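Local coordinates for uncharacterized metalloprotein (Deinococcus radiodurans, PDB 3GG7) that is of unknown precise function but binds manganese and, as a TatD-type metal-dependent hydrolase, probably cleaves ester bonds, at residues Asp5-Leu10 / Val84-Leu89; Gly58-Val63 / Ser122-Arg127; Gly118-Ile123 / Ser239-Thr244. One frame throughout, in Å; residues are numbered along the deposited sequence. Where two conformers were deposited one is given.

All three contacts belong to one TIM-barrel domain, and strands 83-88 and 119-124, neighbours in the five-stranded parallel sheet, tie them together. Interaction 1 holds the manganese. Interaction 2 lies beside it, about 8 Å away between centres, and its segments alternate with those of interaction 1 along the chain: 5-10, 58-63, 84-89, 122-127. Interaction 3 opens on strand 119-124, sharing S122 and I123 with interaction 2, and closes at the last modelled residues; its centre is about 13 Å from interaction 1 and 17 Å from interaction 2. Strand 119-124 thus leads from apolar packing at I120 to H124 beside the metal pocket.

Interaction 1. Residues Asp5-Leu10 / Val84-Leu89; sequences DFHVHL and VGEVGL. With MN (manganese (II) ion), chain B.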
# COMPACT_ATOMS: atom_id res chain seq x y z
N ASP A 5 -9.80 0.29 3.00
CA ASP A 5 -8.94 -0.62 2.24
C ASP A 5 -7.79 0.25 1.71
O ASP A 5 -7.95 0.93 0.69
CB ASP A 5 -9.66 -1.28 1.06
CG ASP A 5 -8.76 -2.22 0.27
OD1 ASP A 5 -7.51 -2.23 0.47
OD2 ASP A 5 -9.29 -2.98 -0.57
N PHE A 6 -6.66 0.24 2.41
CA PHE A 6 -5.62 1.20 2.13
C PHE A 6 -4.56 0.70 1.15
O PHE A 6 -3.45 1.22 1.13
CB PHE A 6 -4.99 1.73 3.43
CG PHE A 6 -4.71 3.20 3.40
CD1 PHE A 6 -5.77 4.08 3.44
CD2 PHE A 6 -3.43 3.70 3.27
CE1 PHE A 6 -5.54 5.43 3.40
CE2 PHE A 6 -3.21 5.07 3.22
CZ PHE A 6 -4.26 5.92 3.31
N HIS A 7 -4.92 -0.22 0.27
CA HIS A 7 -4.09 -0.58 -0.87
C HIS A 7 -4.89 -1.51 -1.75
O HIS A 7 -5.00 -2.71 -1.47
CB HIS A 7 -2.81 -1.27 -0.41
CG HIS A 7 -1.90 -1.69 -1.52
ND1 HIS A 7 -0.73 -1.03 -1.81
CD2 HIS A 7 -2.00 -2.71 -2.42
CE1 HIS A 7 -0.14 -1.63 -2.84
NE2 HIS A 7 -0.87 -2.65 -3.21
N VAL A 8 -5.43 -0.96 -2.84
CA VAL A 8 -6.21 -1.73 -3.79
C VAL A 8 -6.05 -1.18 -5.21
O VAL A 8 -5.93 0.02 -5.41
CB VAL A 8 -7.68 -1.82 -3.34
CG1 VAL A 8 -8.36 -0.41 -3.26
CG2 VAL A 8 -8.48 -2.75 -4.24
N HIS A 9 -6.03 -2.09 -6.19
CA HIS A 9 -5.84 -1.73 -7.58
C HIS A 9 -7.19 -1.62 -8.27
O HIS A 9 -7.57 -2.50 -9.04
CB HIS A 9 -4.95 -2.75 -8.29
CG HIS A 9 -3.59 -2.89 -7.66
ND1 HIS A 9 -2.48 -2.26 -8.17
CD2 HIS A 9 -3.17 -3.58 -6.58
CE1 HIS A 9 -1.43 -2.54 -7.42
NE2 HIS A 9 -1.81 -3.36 -6.46
N LEU A 10 -7.91 -0.53 -8.00
CA LEU A 10 -9.21 -0.34 -8.67
C LEU A 10 -9.09 -0.42 -10.18
O LEU A 10 -9.99 -0.96 -10.83
CB LEU A 10 -9.84 1.00 -8.33
CG LEU A 10 -10.18 1.29 -6.90
CD1 LEU A 10 -10.92 2.64 -6.92
CD2 LEU A 10 -11.08 0.19 -6.31
N VAL A 84 1.67 8.16 -2.67
CA VAL A 84 2.55 7.50 -3.65
C VAL A 84 2.44 6.00 -3.46
O VAL A 84 2.62 5.49 -2.35
CB VAL A 84 4.01 8.00 -3.52
CG1 VAL A 84 5.01 7.08 -4.25
CG2 VAL A 84 4.05 9.44 -4.07
N GLY A 85 2.12 5.26 -4.52
CA GLY A 85 2.06 3.80 -4.47
C GLY A 85 1.32 3.30 -5.70
O GLY A 85 0.53 4.05 -6.28
N GLU A 86 1.55 2.05 -6.12
CA GLU A 86 2.45 1.11 -5.46
C GLU A 86 3.88 1.34 -5.95
O GLU A 86 4.13 1.45 -7.16
CB GLU A 86 2.00 -0.31 -5.80
CG GLU A 86 2.82 -1.39 -5.13
CD GLU A 86 2.12 -2.72 -5.05
OE1 GLU A 86 0.98 -2.85 -5.58
OE2 GLU A 86 2.70 -3.64 -4.43
N VAL A 87 4.83 1.39 -5.01
CA VAL A 87 6.26 1.59 -5.31
C VAL A 87 7.05 0.60 -4.48
O VAL A 87 6.51 0.06 -3.51
CB VAL A 87 6.74 3.01 -5.03
CG1 VAL A 87 6.03 4.04 -5.94
CG2 VAL A 87 6.53 3.38 -3.55
N GLY A 88 8.30 0.33 -4.84
CA GLY A 88 9.16 -0.49 -3.96
C GLY A 88 10.09 -1.41 -4.70
O GLY A 88 10.54 -1.08 -5.80
N LEU A 89 10.39 -2.55 -4.10
CA LEU A 89 11.39 -3.47 -4.62
C LEU A 89 10.82 -4.88 -4.46
O LEU A 89 10.06 -5.15 -3.52
CB LEU A 89 12.71 -3.37 -3.83
CG LEU A 89 13.44 -2.04 -3.83
CD1 LEU A 89 14.65 -2.03 -2.86
CD2 LEU A 89 13.90 -1.68 -5.24
MN MN B . -0.64 -3.99 -4.83
O HOH W 1 0.46 -5.69 -4.62
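The rings of H7 and H9 both turn an edge to E86, and OE1 of that carboxylate lies near the plane of each. On H7 the CE1 corner also meets CG of E86, in the ring plane at 3.8 Å, and H148 stacks on this ring. F199 makes an edge-to-face pair with H9. The carboxylate stands almost upright to the H7 ring, planes 81° apart, but is tilted by only 36° from the H9 ring. What draws the edges together is manganese. H7 NE2, H9 NE2 and E86 OE1 each bind the ion at 2.1 Å, so the 3.0 Å between E86 OE1 and H7 NE2 separates two metal ligands and is not a hydrogen bond. A water at 2.0 Å from the manganese and D196 complete five ligands. The same water donates to E86 OE2, 3.0 Å away, so the carboxylate holds the ion with one oxygen and the bound water with the other.

Second-shell partners fix the rotation of the ligands: S122 OG bonds to H7 ND1, and H124 ND1 to E86 OE2. With CG anti to the backbone N (chi1 -178°) and the chain extended beyond, E86 reaches from its strand to the ion; the peptide bond before it is cis. Two residues before H7, D5 OD1 accepts from H7 N, an Asx turn. H7 and H9 form the HxH motif found at the end of the first strand in this hydrolase superfamily.

Both strands belong to the barrel wall: in strand 4-8, F6 pairs through its backbone with T193, and F6 and V8 pack on strand 29-32, while in strand 83-88 V84 and V87 lie against helix 99-115.

Interaction 2. Residues Gly58-Val63 / Ser122-Arg127; sequences GFHPEV and SIHSRR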
# COMPACT_ATOMS: atom_id res chain seq x y z
N GLY A 58 2.08 5.78 -8.60
CA GLY A 58 2.98 4.65 -8.37
C GLY A 58 3.85 4.29 -9.54
O GLY A 58 3.78 4.89 -10.63
N PHE A 59 4.72 3.31 -9.29
CA PHE A 59 5.51 2.66 -10.33
C PHE A 59 5.95 1.31 -9.74
O PHE A 59 6.84 1.23 -8.90
CB PHE A 59 6.74 3.48 -10.69
CG PHE A 59 7.23 3.28 -12.09
CD1 PHE A 59 6.93 2.14 -12.83
CD2 PHE A 59 8.04 4.22 -12.66
CE1 PHE A 59 7.41 1.99 -14.13
CE2 PHE A 59 8.50 4.07 -13.96
CZ PHE A 59 8.20 2.95 -14.69
N HIS A 60 5.23 0.28 -10.11
CA HIS A 60 5.34 -1.04 -9.45
C HIS A 60 6.63 -1.71 -9.89
O HIS A 60 6.98 -1.70 -11.08
CB HIS A 60 4.12 -1.86 -9.86
CG HIS A 60 3.93 -3.12 -9.09
ND1 HIS A 60 4.82 -4.17 -9.16
CD2 HIS A 60 2.93 -3.52 -8.27
CE1 HIS A 60 4.37 -5.17 -8.42
NE2 HIS A 60 3.24 -4.79 -7.85
N PRO A 61 7.35 -2.32 -8.96
CA PRO A 61 8.65 -2.89 -9.34
C PRO A 61 8.57 -3.93 -10.46
O PRO A 61 9.53 -4.09 -11.21
CB PRO A 61 9.18 -3.49 -8.03
CG PRO A 61 8.03 -3.52 -7.11
CD PRO A 61 7.12 -2.42 -7.51
N GLU A 62 7.44 -4.61 -10.59
CA GLU A 62 7.30 -5.63 -11.62
C GLU A 62 7.23 -5.06 -13.03
O GLU A 62 7.41 -5.82 -13.99
CB GLU A 62 6.09 -6.53 -11.38
CG GLU A 62 6.04 -7.66 -12.40
CD GLU A 62 4.87 -8.58 -12.26
OE1 GLU A 62 4.26 -8.62 -11.17
OE2 GLU A 62 4.58 -9.26 -13.27
N VAL A 63 6.99 -3.76 -13.19
CA VAL A 63 6.85 -3.19 -14.53
C VAL A 63 7.89 -2.12 -14.89
O VAL A 63 7.79 -1.49 -15.93
CB VAL A 63 5.40 -2.70 -14.81
CG1 VAL A 63 4.41 -3.82 -14.55
CG2 VAL A 63 5.04 -1.47 -13.96
N SER A 122 2.85 3.80 -0.13
CA SER A 122 2.39 2.42 0.01
C SER A 122 3.37 1.54 -0.76
O SER A 122 3.44 1.57 -2.01
CB SER A 122 0.96 2.26 -0.49
OG SER A 122 0.51 0.96 -0.25
N ILE A 123 4.15 0.76 -0.01
CA ILE A 123 5.38 0.17 -0.51
C ILE A 123 5.34 -1.36 -0.57
O ILE A 123 4.95 -2.02 0.39
CB ILE A 123 6.57 0.63 0.39
CG1 ILE A 123 6.72 2.14 0.32
CG2 ILE A 123 7.89 -0.07 -0.01
CD1 ILE A 123 7.65 2.69 1.43
N HIS A 124 5.77 -1.88 -1.72
CA HIS A 124 6.01 -3.30 -2.01
C HIS A 124 7.40 -3.67 -1.53
O HIS A 124 8.37 -2.94 -1.81
CB HIS A 124 5.94 -3.47 -3.54
CG HIS A 124 5.94 -4.88 -4.02
ND1 HIS A 124 4.80 -5.51 -4.48
CD2 HIS A 124 6.95 -5.76 -4.22
CE1 HIS A 124 5.09 -6.74 -4.87
NE2 HIS A 124 6.40 -6.91 -4.74
N SER A 125 7.53 -4.78 -0.80
CA SER A 125 8.83 -5.21 -0.31
C SER A 125 9.08 -6.69 -0.41
O SER A 125 10.04 -7.18 0.19
CB SER A 125 9.02 -4.79 1.17
OG SER A 125 8.11 -5.43 2.05
N ARG A 126 8.23 -7.43 -1.13
CA ARG A 126 8.34 -8.89 -1.18
C ARG A 126 9.75 -9.36 -1.54
O ARG A 126 10.32 -9.02 -2.58
CB ARG A 126 7.37 -9.46 -2.19
CG ARG A 126 7.36 -10.96 -2.19
CD ARG A 126 6.67 -11.51 -3.41
NE ARG A 126 6.38 -12.92 -3.26
CZ ARG A 126 5.96 -13.72 -4.24
NH1 ARG A 126 5.78 -13.24 -5.47
NH2 ARG A 126 5.73 -15.00 -3.99
N ARG A 127 10.31 -10.16 -0.63
CA ARG A 127 11.65 -10.74 -0.81
C ARG A 127 12.79 -9.72 -0.92
O ARG A 127 13.88 -10.04 -1.38
CB ARG A 127 11.64 -11.75 -1.98
CG ARG A 127 10.69 -12.90 -1.77
CD ARG A 127 10.44 -13.60 -3.07
NE ARG A 127 9.76 -14.88 -2.90
CZ ARG A 127 9.26 -15.60 -3.90
NH1 ARG A 127 9.35 -15.16 -5.15
NH2 ARG A 127 8.66 -16.77 -3.65
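H60 and H124 bring their imidazoles together obliquely, ring planes 59° apart and centroids separated by 4.9 Å. The CE1-NE2 end of H60 comes to the CE1-ND1 end of H124, with NE2 of H60 3.8 Å from ND1 of H124. At that distance the two nitrogens only pack; ND1 of H124 bonds to E86 OE2 and NE2 to D90 OD2. Held at both nitrogens, the H124 ring has its rotation set from outside this contact.

P61 approaches the other part of the same ring, its CG 3.8 Å from CD2 of H124. Proline and H60 come from the same side of the H124 ring plane, P61 to the CD2-CG part and H60 to the ND1-CE1 part. H124 carries CG anti to its own main-chain nitrogen, at chi1 -170°, and this swings the ring off strand 119-124 to meet the loop. H60 is steadied from its own loop: E62 N donates to its ND1 at 3.0 Å, lying in the ring plane, and H60 O takes V63 N.

The nearest atom of the H60 side chain is about 5 Å from the manganese. H124 and H148 are predicted ligands of a second divalent cation, consistent with the two-metal sites of TatD-type hydrolases at the C-terminal ends of the barrel strands.

Interaction 3. Residues Gly118-Ile123 / Ser239-Thr244; sequences GRILSI and SRLLGT
I120 leaves strand 119-124 with its side chain running to the end of helix 227-243, where L241 and L242 receive it. From CB two branches part. The short one, CG2, lies anti to the backbone N and meets CD2 of L241 at 4.0 Å, methyl against methyl, the two side chains coming tip to tip. The long one goes through CG1, which is anti to the carbonyl carbon (chi1 -67°), out to CD1. This last methyl has three neighbours: CG of L241, CD2 of L242 at 4.0 Å, and the carbonyl O of L241 at 3.9 Å. L242, the next residue along the helix, comes at a slant to I120 and reaches it with CD2 alone.

In the TIM barrel I120, S122 and H124 share one side of their strand, the side turned inward. I120 is the first of the three, at the N-terminal end of the strand, its side chain about 10 Å from that of H7 in the metal site. Here the last turn of helix 227-243 packs on inward-turned residues at the N-terminal end of the barrel, and L241 also touches T144 and F6, while F83 and I146 flank I120.

The carbonyl that CD1 touches is already well used. T244 N donates to L241 O at 3.0 Å, and T244 OG1 does so at 2.6 Å, in the carbonyl plane and on a lone pair. Two bonds thus grip this oxygen where the helix finishes, and T144 OG1 is a further partner of the T244 hydroxyl.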
# COMPACT_ATOMS: atom_id res chain seq x y z
N GLY A 118 7.67 15.45 0.92
CA GLY A 118 7.30 14.19 1.55
C GLY A 118 5.92 13.73 1.12
O GLY A 118 5.05 14.53 0.82
N ARG A 119 5.75 12.41 1.07
CA ARG A 119 4.46 11.79 0.72
C ARG A 119 4.18 10.59 1.61
O ARG A 119 5.09 10.05 2.27
CB ARG A 119 4.48 11.32 -0.76
CG ARG A 119 4.60 12.43 -1.79
CD ARG A 119 3.34 13.27 -1.81
NE ARG A 119 3.28 14.28 -2.85
CZ ARG A 119 3.78 15.51 -2.75
NH1 ARG A 119 4.50 15.87 -1.69
NH2 ARG A 119 3.64 16.37 -3.75
N ILE A 120 2.93 10.16 1.63
CA ILE A 120 2.51 8.92 2.25
C ILE A 120 2.73 7.84 1.19
O ILE A 120 2.20 7.93 0.09
CB ILE A 120 1.04 8.99 2.68
CG1 ILE A 120 0.86 10.01 3.82
CG2 ILE A 120 0.53 7.61 3.06
CD1 ILE A 120 -0.61 10.41 4.02
N LEU A 121 3.55 6.84 1.52
CA LEU A 121 4.02 5.84 0.55
C LEU A 121 3.40 4.48 0.88
O LEU A 121 3.44 4.04 2.04
CB LEU A 121 5.54 5.70 0.64
CG LEU A 121 6.32 6.99 0.84
CD1 LEU A 121 7.76 6.64 1.15
CD2 LEU A 121 6.21 7.87 -0.36
N SER A 122 2.85 3.80 -0.13
CA SER A 122 2.39 2.42 0.01
C SER A 122 3.37 1.54 -0.76
O SER A 122 3.44 1.57 -2.01
CB SER A 122 0.96 2.26 -0.49
OG SER A 122 0.51 0.96 -0.25
N ILE A 123 4.15 0.76 -0.01
CA ILE A 123 5.38 0.17 -0.51
C ILE A 123 5.34 -1.36 -0.57
O ILE A 123 4.95 -2.02 0.39
CB ILE A 123 6.57 0.63 0.39
CG1 ILE A 123 6.72 2.14 0.32
CG2 ILE A 123 7.89 -0.07 -0.01
CD1 ILE A 123 7.65 2.69 1.43
N SER A 239 -6.49 8.97 10.34
CA SER A 239 -6.44 10.38 10.70
C SER A 239 -5.05 10.82 11.10
O SER A 239 -4.56 11.87 10.65
CB SER A 239 -7.42 10.73 11.82
OG SER A 239 -8.71 10.23 11.55
N ARG A 240 -4.38 10.02 11.93
CA ARG A 240 -3.04 10.36 12.40
C ARG A 240 -2.03 10.33 11.27
O ARG A 240 -1.18 11.20 11.15
CB ARG A 240 -2.63 9.40 13.51
CG ARG A 240 -1.29 9.73 14.12
CD ARG A 240 -1.09 9.04 15.49
NE ARG A 240 -0.58 7.68 15.36
CZ ARG A 240 0.68 7.36 15.04
NH1 ARG A 240 1.58 8.30 14.78
NH2 ARG A 240 1.04 6.09 14.97
N LEU A 241 -2.17 9.33 10.39
CA LEU A 241 -1.34 9.21 9.20
C LEU A 241 -1.42 10.45 8.33
O LEU A 241 -0.40 10.99 7.90
CB LEU A 241 -1.79 8.00 8.37
CG LEU A 241 -1.09 7.78 7.02
CD1 LEU A 241 0.36 7.29 7.25
CD2 LEU A 241 -1.90 6.83 6.15
N LEU A 242 -2.64 10.91 8.06
CA LEU A 242 -2.83 12.15 7.30
C LEU A 242 -2.23 13.39 7.98
O LEU A 242 -1.86 14.35 7.31
CB LEU A 242 -4.33 12.36 7.06
CG LEU A 242 -4.93 11.33 6.12
CD1 LEU A 242 -6.45 11.38 6.17
CD2 LEU A 242 -4.41 11.52 4.68
N GLY A 243 -2.16 13.37 9.31
CA GLY A 243 -1.51 14.41 10.07
C GLY A 243 -0.01 14.45 9.86
O GLY A 243 0.60 15.51 9.99
N THR A 244 0.60 13.31 9.55
CA THR A 244 2.05 13.24 9.37
C THR A 244 2.42 13.97 8.07
O THR A 244 3.60 14.16 7.75
CB THR A 244 2.57 11.77 9.37
OG1 THR A 244 2.21 11.12 8.13
CG2 THR A 244 2.00 10.98 10.55